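Local coordinates for aldehyde dehydrogenase family protein (Pseudomonas syringae pv. tomato, PDB 6X9L) that oxidises long-chain aliphatic aldehydes such as octanal with NAD+ as the electron acceptor, as a member of the aldehyde dehydrogenase family, at residues I346-G360 / T373-I387. The protein carries 1 engineered substitution. Numbering follows the deposited sequence.
Sequences INAGICEGAKLVCGG and TRPTVFSEVDSSMRI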
ATOM      1  N   ILE A 346     -32.288 -11.395   3.018  1.00 42.62           N
ATOM      2  CA  ILE A 346     -33.238 -12.329   2.423  1.00 42.11           C
ATOM      3  C   ILE A 346     -34.562 -11.629   2.156  1.00 43.38           C
ATOM      4  O   ILE A 346     -35.114 -11.697   1.050  1.00 44.39           O
ATOM      5  CB  ILE A 346     -33.432 -13.556   3.328  1.00 40.16           C
ATOM      6  CG1 ILE A 346     -32.122 -14.301   3.529  1.00 39.27           C
ATOM      7  CG2 ILE A 346     -34.419 -14.492   2.728  1.00 40.06           C
ATOM      8  CD1 ILE A 346     -32.252 -15.403   4.572  1.00 38.12           C
ATOM      9  N   ASN A 347     -35.093 -10.940   3.169  1.00 48.22           N
ATOM     10  CA  ASN A 347     -36.343 -10.220   2.980  1.00 49.59           C
ATOM     11  C   ASN A 347     -36.220  -9.152   1.892  1.00 51.91           C
ATOM     12  O   ASN A 347     -37.180  -8.907   1.151  1.00 53.10           O
ATOM     13  CB  ASN A 347     -36.790  -9.618   4.313  1.00 50.09           C
ATOM     14  CG  ASN A 347     -37.251 -10.679   5.312  1.00 48.57           C
ATOM     15  OD1 ASN A 347     -38.056 -11.560   4.987  1.00 47.78           O
ATOM     16  ND2 ASN A 347     -36.744 -10.594   6.532  1.00 48.59           N
ATOM     17  N   ALA A 348     -35.058  -8.510   1.765  1.00 47.28           N
ATOM     18  CA  ALA A 348     -34.884  -7.525   0.705  1.00 49.67           C
ATOM     19  C   ALA A 348     -34.990  -8.179  -0.664  1.00 49.96           C
ATOM     20  O   ALA A 348     -35.603  -7.618  -1.583  1.00 51.75           O
ATOM     21  CB  ALA A 348     -33.537  -6.812   0.856  1.00 50.97           C
ATOM     22  N   GLY A 349     -34.407  -9.370  -0.816  1.00 45.80           N
ATOM     23  CA  GLY A 349     -34.473 -10.061  -2.094  1.00 46.65           C
ATOM     24  C   GLY A 349     -35.887 -10.456  -2.474  1.00 46.45           C
ATOM     25  O   GLY A 349     -36.306 -10.279  -3.621  1.00 48.17           O
ATOM     26  N   ILE A 350     -36.634 -11.016  -1.521  1.00 44.93           N
ATOM     27  CA  ILE A 350     -38.060 -11.253  -1.731  1.00 44.86           C
ATOM     28  C   ILE A 350     -38.743  -9.978  -2.212  1.00 46.81           C
ATOM     29  O   ILE A 350     -39.490  -9.987  -3.192  1.00 47.81           O
ATOM     30  CB  ILE A 350     -38.719 -11.769  -0.440  1.00 43.03           C
ATOM     31  CG1 ILE A 350     -37.927 -12.931   0.178  1.00 41.18           C
ATOM     32  CG2 ILE A 350     -40.159 -12.144  -0.709  1.00 43.14           C
ATOM     33  CD1 ILE A 350     -38.244 -14.274  -0.402  1.00 40.90           C
ATOM     34  N   CYS A 351     -38.491  -8.856  -1.526  1.00 70.52           N
ATOM     35  CA  CYS A 351     -39.265  -7.645  -1.788  1.00 72.53           C
ATOM     36  C   CYS A 351     -38.903  -6.997  -3.111  1.00 74.57           C
ATOM     37  O   CYS A 351     -39.710  -6.229  -3.642  1.00 76.10           O
ATOM     38  CB  CYS A 351     -39.086  -6.621  -0.660  1.00 73.22           C
ATOM     39  SG  CYS A 351     -40.252  -6.794   0.723  1.00 72.44           S
ATOM     40  N   GLU A 352     -37.710  -7.261  -3.640  1.00 59.57           N
ATOM     41  CA  GLU A 352     -37.304  -6.696  -4.915  1.00 61.56           C
ATOM     42  C   GLU A 352     -37.612  -7.638  -6.067  1.00 61.63           C
ATOM     43  O   GLU A 352     -37.211  -7.373  -7.202  1.00 63.36           O
ATOM     44  CB  GLU A 352     -35.816  -6.300  -4.886  1.00 62.52           C
ATOM     45  CG  GLU A 352     -34.786  -7.399  -4.698  1.00 61.64           C
ATOM     46  CD  GLU A 352     -33.374  -6.838  -4.422  1.00 63.03           C
ATOM     47  OE1 GLU A 352     -33.121  -5.635  -4.677  1.00 64.97           O
ATOM     48  OE2 GLU A 352     -32.509  -7.603  -3.939  1.00 62.11           O
ATOM     49  N   GLY A 353     -38.336  -8.716  -5.806  1.00 53.95           N
ATOM     50  CA  GLY A 353     -38.895  -9.513  -6.867  1.00 54.37           C
ATOM     51  C   GLY A 353     -38.054 -10.662  -7.354  1.00 54.35           C
ATOM     52  O   GLY A 353     -38.399 -11.261  -8.380  1.00 55.29           O
ATOM     53  N   ALA A 354     -36.968 -10.997  -6.665  1.00 51.20           N
ATOM     54  CA  ALA A 354     -36.208 -12.169  -7.059  1.00 51.27           C
ATOM     55  C   ALA A 354     -37.077 -13.414  -6.918  1.00 49.93           C
ATOM     56  O   ALA A 354     -38.093 -13.416  -6.219  1.00 48.47           O
ATOM     57  CB  ALA A 354     -34.950 -12.295  -6.209  1.00 50.60           C
ATOM     58  N   LYS A 355     -36.682 -14.475  -7.604  1.00 51.19           N
ATOM     59  CA  LYS A 355     -37.349 -15.759  -7.458  1.00 50.26           C
ATOM     60  C   LYS A 355     -36.718 -16.514  -6.296  1.00 48.65           C
ATOM     61  O   LYS A 355     -35.497 -16.681  -6.250  1.00 49.32           O
ATOM     62  CB  LYS A 355     -37.246 -16.583  -8.742  1.00 52.17           C
ATOM     63  CG  LYS A 355     -37.915 -17.943  -8.656  1.00 51.45           C
ATOM     64  CD  LYS A 355     -37.463 -18.834  -9.793  1.00 53.42           C
ATOM     65  CE  LYS A 355     -38.587 -19.698 -10.330  1.00 53.44           C
ATOM     66  NZ  LYS A 355     -38.063 -20.701 -11.305  1.00 55.16           N
ATOM     67  N   LEU A 356     -37.552 -16.959  -5.358  1.00 54.81           N
ATOM     68  CA  LEU A 356     -37.106 -17.739  -4.206  1.00 53.01           C
ATOM     69  C   LEU A 356     -37.135 -19.209  -4.595  1.00 53.72           C
ATOM     70  O   LEU A 356     -38.153 -19.891  -4.474  1.00 53.26           O
ATOM     71  CB  LEU A 356     -37.988 -17.461  -2.996  1.00 50.94           C
ATOM     72  CG  LEU A 356     -37.580 -18.114  -1.674  1.00 49.06           C
ATOM     73  CD1 LEU A 356     -36.259 -17.539  -1.201  1.00 48.45           C
ATOM     74  CD2 LEU A 356     -38.655 -17.945  -0.620  1.00 47.48           C
ATOM     75  N   VAL A 357     -35.996 -19.700  -5.079  1.00 55.36           N
ATOM     76  CA  VAL A 357     -35.900 -21.094  -5.501  1.00 56.52           C
ATOM     77  C   VAL A 357     -36.072 -22.025  -4.310  1.00 54.83           C
ATOM     78  O   VAL A 357     -36.665 -23.103  -4.427  1.00 55.15           O
ATOM     79  CB  VAL A 357     -34.554 -21.341  -6.204  1.00 59.10           C
ATOM     80  CG1 VAL A 357     -34.365 -22.827  -6.513  1.00 60.41           C
ATOM     81  CG2 VAL A 357     -34.424 -20.474  -7.456  1.00 61.10           C
ATOM     82  N   CYS A 358     -35.542 -21.638  -3.155  1.00 50.07           N
ATOM     83  CA  CYS A 358     -35.574 -22.456  -1.948  1.00 48.75           C
ATOM     84  C   CYS A 358     -35.018 -21.602  -0.817  1.00 46.97           C
ATOM     85  O   CYS A 358     -34.500 -20.506  -1.048  1.00 46.90           O
ATOM     86  CB  CYS A 358     -34.766 -23.736  -2.115  1.00 50.47           C
ATOM     87  SG  CYS A 358     -33.007 -23.440  -1.961  1.00 51.77           S
ATOM     88  N   GLY A 359     -35.110 -22.122   0.412  1.00 39.34           N
ATOM     89  CA  GLY A 359     -34.753 -21.316   1.566  1.00 37.38           C
ATOM     90  C   GLY A 359     -35.845 -20.299   1.851  1.00 36.20           C
ATOM     91  O   GLY A 359     -37.000 -20.487   1.489  1.00 36.54           O
ATOM     92  N   GLY A 360     -35.460 -19.193   2.475  1.00 46.00           N
ATOM     93  CA  GLY A 360     -36.402 -18.174   2.877  1.00 45.52           C
ATOM     94  C   GLY A 360     -36.037 -17.621   4.237  1.00 44.63           C
ATOM     95  O   GLY A 360     -35.004 -17.983   4.808  1.00 44.21           O
ATOM     96  N   THR A 373     -29.914 -20.390  10.226  1.00 40.69           N
ATOM     97  CA  THR A 373     -30.464 -19.686   9.073  1.00 39.17           C
ATOM     98  C   THR A 373     -30.645 -20.660   7.911  1.00 39.71           C
ATOM     99  O   THR A 373     -29.817 -21.544   7.693  1.00 41.21           O
ATOM    100  CB  THR A 373     -29.542 -18.514   8.675  1.00 38.33           C
ATOM    101  OG1 THR A 373     -29.610 -17.484   9.673  1.00 38.48           O
ATOM    102  CG2 THR A 373     -29.943 -17.922   7.347  1.00 37.65           C
ATOM    103  N   ARG A 374     -31.719 -20.521   7.175  1.00 43.11           N
ATOM    104  CA  ARG A 374     -31.990 -21.488   6.111  1.00 44.03           C
ATOM    105  C   ARG A 374     -31.090 -21.222   4.907  1.00 44.64           C
ATOM    106  O   ARG A 374     -30.938 -20.070   4.504  1.00 43.70           O
ATOM    107  CB  ARG A 374     -33.448 -21.415   5.692  1.00 43.54           C
ATOM    108  CG  ARG A 374     -34.411 -21.571   6.854  1.00 43.42           C
ATOM    109  CD  ARG A 374     -35.807 -21.060   6.508  1.00 42.99           C
ATOM    110  NE  ARG A 374     -36.431 -21.770   5.401  1.00 43.64           N
ATOM    111  CZ  ARG A 374     -37.488 -21.307   4.741  1.00 43.74           C
ATOM    112  NH1 ARG A 374     -37.992 -20.133   5.082  1.00 43.25           N
ATOM    113  NH2 ARG A 374     -38.037 -21.998   3.742  1.00 44.58           N
ATOM    114  N   PRO A 375     -30.476 -22.252   4.319  1.00 42.36           N
ATOM    115  CA  PRO A 375     -29.721 -22.062   3.066  1.00 43.96           C
ATOM    116  C   PRO A 375     -30.641 -21.591   1.953  1.00 43.96           C
ATOM    117  O   PRO A 375     -31.612 -22.266   1.610  1.00 44.49           O
ATOM    118  CB  PRO A 375     -29.162 -23.460   2.782  1.00 47.08           C
ATOM    119  CG  PRO A 375     -29.105 -24.118   4.123  1.00 46.90           C
ATOM    120  CD  PRO A 375     -30.320 -23.620   4.842  1.00 44.15           C
ATOM    121  N   THR A 376     -30.327 -20.429   1.375  1.00 42.29           N
ATOM    122  CA  THR A 376     -31.266 -19.743   0.498  1.00 42.28           C
ATOM    123  C   THR A 376     -30.675 -19.528  -0.889  1.00 44.90           C
ATOM    124  O   THR A 376     -29.503 -19.148  -1.032  1.00 45.72           O
ATOM    125  CB  THR A 376     -31.703 -18.402   1.103  1.00 40.20           C
ATOM    126  OG1 THR A 376     -32.269 -18.643   2.390  1.00 38.47           O
ATOM    127  CG2 THR A 376     -32.775 -17.756   0.240  1.00 40.89           C
ATOM    128  N   VAL A 377     -31.509 -19.785  -1.906  1.00 35.09           N
ATOM    129  CA  VAL A 377     -31.151 -19.617  -3.310  1.00 38.17           C
ATOM    130  C   VAL A 377     -32.201 -18.736  -3.986  1.00 38.06           C
ATOM    131  O   VAL A 377     -33.406 -19.021  -3.927  1.00 36.91           O
ATOM    132  CB  VAL A 377     -31.016 -20.967  -4.044  1.00 40.87           C
ATOM    133  CG1 VAL A 377     -30.749 -20.750  -5.505  1.00 44.11           C
ATOM    134  CG2 VAL A 377     -29.888 -21.767  -3.458  1.00 41.96           C
ATOM    135  N   PHE A 378     -31.734 -17.662  -4.616  1.00 41.33           N
ATOM    136  CA  PHE A 378     -32.521 -16.798  -5.474  1.00 42.28           C
ATOM    137  C   PHE A 378     -32.129 -17.017  -6.930  1.00 45.81           C
ATOM    138  O   PHE A 378     -30.957 -17.242  -7.248  1.00 48.11           O
ATOM    139  CB  PHE A 378     -32.313 -15.321  -5.112  1.00 41.77           C
ATOM    140  CG  PHE A 378     -32.945 -14.925  -3.829  1.00 38.65           C
ATOM    141  CD1 PHE A 378     -34.325 -14.879  -3.716  1.00 37.69           C
ATOM    142  CD2 PHE A 378     -32.171 -14.594  -2.727  1.00 36.97           C
ATOM    143  CE1 PHE A 378     -34.921 -14.511  -2.521  1.00 35.55           C
ATOM    144  CE2 PHE A 378     -32.771 -14.223  -1.531  1.00 34.59           C
ATOM    145  CZ  PHE A 378     -34.146 -14.189  -1.427  1.00 34.06           C
ATOM    146  N   SER A 379     -33.111 -16.913  -7.818  1.00 42.67           N
ATOM    147  CA  SER A 379     -32.848 -17.020  -9.246  1.00 45.58           C
ATOM    148  C   SER A 379     -33.554 -15.883  -9.971  1.00 45.98           C
ATOM    149  O   SER A 379     -34.238 -15.058  -9.357  1.00 44.28           O
ATOM    150  CB  SER A 379     -33.293 -18.379  -9.799  1.00 45.92           C
ATOM    151  OG  SER A 379     -32.854 -18.519 -11.129  1.00 48.23           O
ATOM    152  N   GLU A 380     -33.325 -15.820 -11.281  1.00 76.82           N
ATOM    153  CA  GLU A 380     -33.867 -14.739 -12.145  1.00 77.54           C
ATOM    154  C   GLU A 380     -33.451 -13.425 -11.507  1.00 77.38           C
ATOM    155  O   GLU A 380     -34.257 -12.515 -11.431  1.00 76.80           O
ATOM    156  CB  GLU A 380     -35.376 -14.843 -12.343  1.00 76.58           C
ATOM    157  CG  GLU A 380     -35.772 -15.831 -13.414  1.00 77.59           C
ATOM    158  CD  GLU A 380     -37.225 -16.250 -13.397  1.00 76.63           C
ATOM    159  OE1 GLU A 380     -38.017 -15.603 -12.691  1.00 75.46           O
ATOM    160  OE2 GLU A 380     -37.551 -17.234 -14.072  1.00 77.12           O
ATOM    161  N   VAL A 381     -32.211 -13.389 -11.055  1.00 46.18           N
ATOM    162  CA  VAL A 381     -31.638 -12.237 -10.321  1.00 46.23           C
ATOM    163  C   VAL A 381     -31.042 -11.232 -11.296  1.00 48.05           C
ATOM    164  O   VAL A 381     -30.292 -11.602 -12.178  1.00 49.19           O
ATOM    165  CB  VAL A 381     -30.601 -12.726  -9.298  1.00 46.05           C
ATOM    166  CG1 VAL A 381     -29.660 -11.627  -8.853  1.00 46.99           C
ATOM    167  CG2 VAL A 381     -31.272 -13.352  -8.105  1.00 42.98           C
ATOM    168  N   ASP A 382     -31.407  -9.983 -11.098  1.00 71.70           N
ATOM    169  CA  ASP A 382     -30.858  -8.887 -11.913  1.00 73.04           C
ATOM    170  C   ASP A 382     -29.633  -8.342 -11.199  1.00 73.31           C
ATOM    171  O   ASP A 382     -29.716  -8.127 -10.000  1.00 72.69           O
ATOM    172  CB  ASP A 382     -31.861  -7.754 -12.003  1.00 73.38           C
ATOM    173  CG  ASP A 382     -31.508  -6.864 -13.159  1.00 74.65           C
ATOM    174  OD1 ASP A 382     -31.775  -7.267 -14.280  1.00 75.17           O
ATOM    175  OD2 ASP A 382     -30.918  -5.820 -12.922  1.00 75.03           O
ATOM    176  N   SER A 383     -28.629  -7.910 -11.949  1.00 58.20           N
ATOM    177  CA  SER A 383     -27.366  -7.359 -11.394  1.00 57.76           C
ATOM    178  C   SER A 383     -27.601  -6.105 -10.547  1.00 57.62           C
ATOM    179  O   SER A 383     -26.791  -5.844  -9.694  1.00 56.99           O
ATOM    180  CB  SER A 383     -26.320  -7.168 -12.440  1.00 57.98           C
ATOM    181  OG  SER A 383     -25.539  -8.337 -12.589  1.00 57.51           O
ATOM    182  N   SER A 384     -28.628  -5.330 -10.843  1.00 52.40           N
ATOM    183  CA  SER A 384     -29.023  -4.140 -10.075  1.00 52.33           C
ATOM    184  C   SER A 384     -29.679  -4.513  -8.747  1.00 51.49           C
ATOM    185  O   SER A 384     -29.939  -3.603  -7.986  1.00 51.37           O
ATOM    186  CB  SER A 384     -29.967  -3.343 -10.877  1.00 52.88           C
ATOM    187  OG  SER A 384     -31.142  -4.083 -11.100  1.00 52.57           O
ATOM    188  N   MET A 385     -30.009  -5.773  -8.491  1.00 54.49           N
ATOM    189  CA  MET A 385     -30.692  -6.011  -7.229  1.00 52.91           C
ATOM    190  C   MET A 385     -29.738  -5.843  -6.045  1.00 52.93           C
ATOM    191  O   MET A 385     -28.517  -6.026  -6.162  1.00 53.72           O
ATOM    192  CB  MET A 385     -31.316  -7.404  -7.217  1.00 51.32           C
ATOM    193  CG  MET A 385     -32.368  -7.592  -8.267  1.00 51.26           C
ATOM    194  SD  MET A 385     -33.249  -9.146  -8.073  1.00 49.25           S
ATOM    195  CE  MET A 385     -34.561  -8.939  -9.283  1.00 49.62           C
ATOM    196  N   ARG A 386     -30.316  -5.475  -4.893  1.00 50.87           N
ATOM    197  CA  ARG A 386     -29.537  -5.367  -3.664  1.00 50.29           C
ATOM    198  C   ARG A 386     -28.817  -6.673  -3.349  1.00 48.42           C
ATOM    199  O   ARG A 386     -27.619  -6.677  -3.035  1.00 47.88           O
ATOM    200  CB  ARG A 386     -30.441  -4.965  -2.497  1.00 48.28           C
ATOM    201  CG  ARG A 386     -30.691  -3.475  -2.372  1.00 49.82           C
ATOM    202  CD  ARG A 386     -31.196  -3.121  -0.991  1.00 48.59           C
ATOM    203  NE  ARG A 386     -30.212  -3.436   0.040  1.00 48.16           N
ATOM    204  CZ  ARG A 386     -30.523  -3.684   1.312  1.00 46.36           C
ATOM    205  NH1 ARG A 386     -31.788  -3.659   1.694  1.00 45.19           N
ATOM    206  NH2 ARG A 386     -29.571  -3.970   2.197  1.00 45.85           N
ATOM    207  N   ILE A 387     -29.534  -7.796  -3.413  1.00 47.15           N
ATOM    208  CA  ILE A 387     -28.904  -9.069  -3.095  1.00 44.61           C
ATOM    209  C   ILE A 387     -27.787  -9.435  -4.077  1.00 46.65           C
ATOM    210  O   ILE A 387     -26.967 -10.305  -3.767  1.00 44.43           O
ATOM    211  CB  ILE A 387     -29.965 -10.181  -3.037  1.00 42.41           C
ATOM    212  CG1 ILE A 387     -30.756 -10.241  -4.341  1.00 44.74           C
ATOM    213  CG2 ILE A 387     -30.905  -9.965  -1.861  1.00 39.91           C
ATOM    214  CD1 ILE A 387     -31.594 -11.494  -4.462  1.00 43.06           C
TER
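Phe378 and the residues of 346-360 that gather round its ring form the dense part of this contact. With chi1 at -72°, the ring swings beside its own backbone N and reaches toward the last turns of helix 336-351, where Phe378 CZ meets Ile346 O and Ile346 CG2. Ile350 CD1 meets the ring edge in plane, 3.9 Å from Phe378 CE1, while Leu356 CD1 and the methyl of Ala354 approach obliquely; Ala354 CB lies 3.6 Å from Phe378 CD1. The same methyl also touches Ile387 CD1, and Met385 SD on the side away from the ring. A Schellman motif ends the helix: Gly353, the C-prime residue, has positive phi, Ala354 N bonds to Gly349 O and Gly353 N to Ile350 O. The chain then turns back into strand 355-358.

That strand is an outermost strand, within this chain, of the seven-stranded sheet at the core of the catalytic domain of the aldehyde dehydrogenase fold; it runs antiparallel to strand 376-379, which hydrogen-bonds on its far side to strand 396-402. Lys355 and Ser379 exchange two backbone bonds, Ser379 N to Lys355 O being 2.9 Å. A classic bulge follows: Val357 N and Cys358 N both give weak bonds to Val377 O, that from Val357 bent, and Val377 N returns a nearly straight bond (170°) to Cys358 O. Thr376 OG1 then accepts from Gly360 N at 3.2 Å and donates to Arg374 O.

Glu352 grips the start of helix 386-389 by two backbone amides. Its OE1 takes Arg386 N at 2.8 Å and its OE2 takes Ile387 N at 3.0 Å through the syn lone pair; the positive end of the helix dipole would probably stabilise the charged carboxylate.

Packing is looser toward solvent. Lys355 NZ stays 4.5 Å from Glu380 OE2 and pairs instead with Glu308, and Arg386 rests NH1 against Ala348 CB and makes a salt bridge through NE to Glu390.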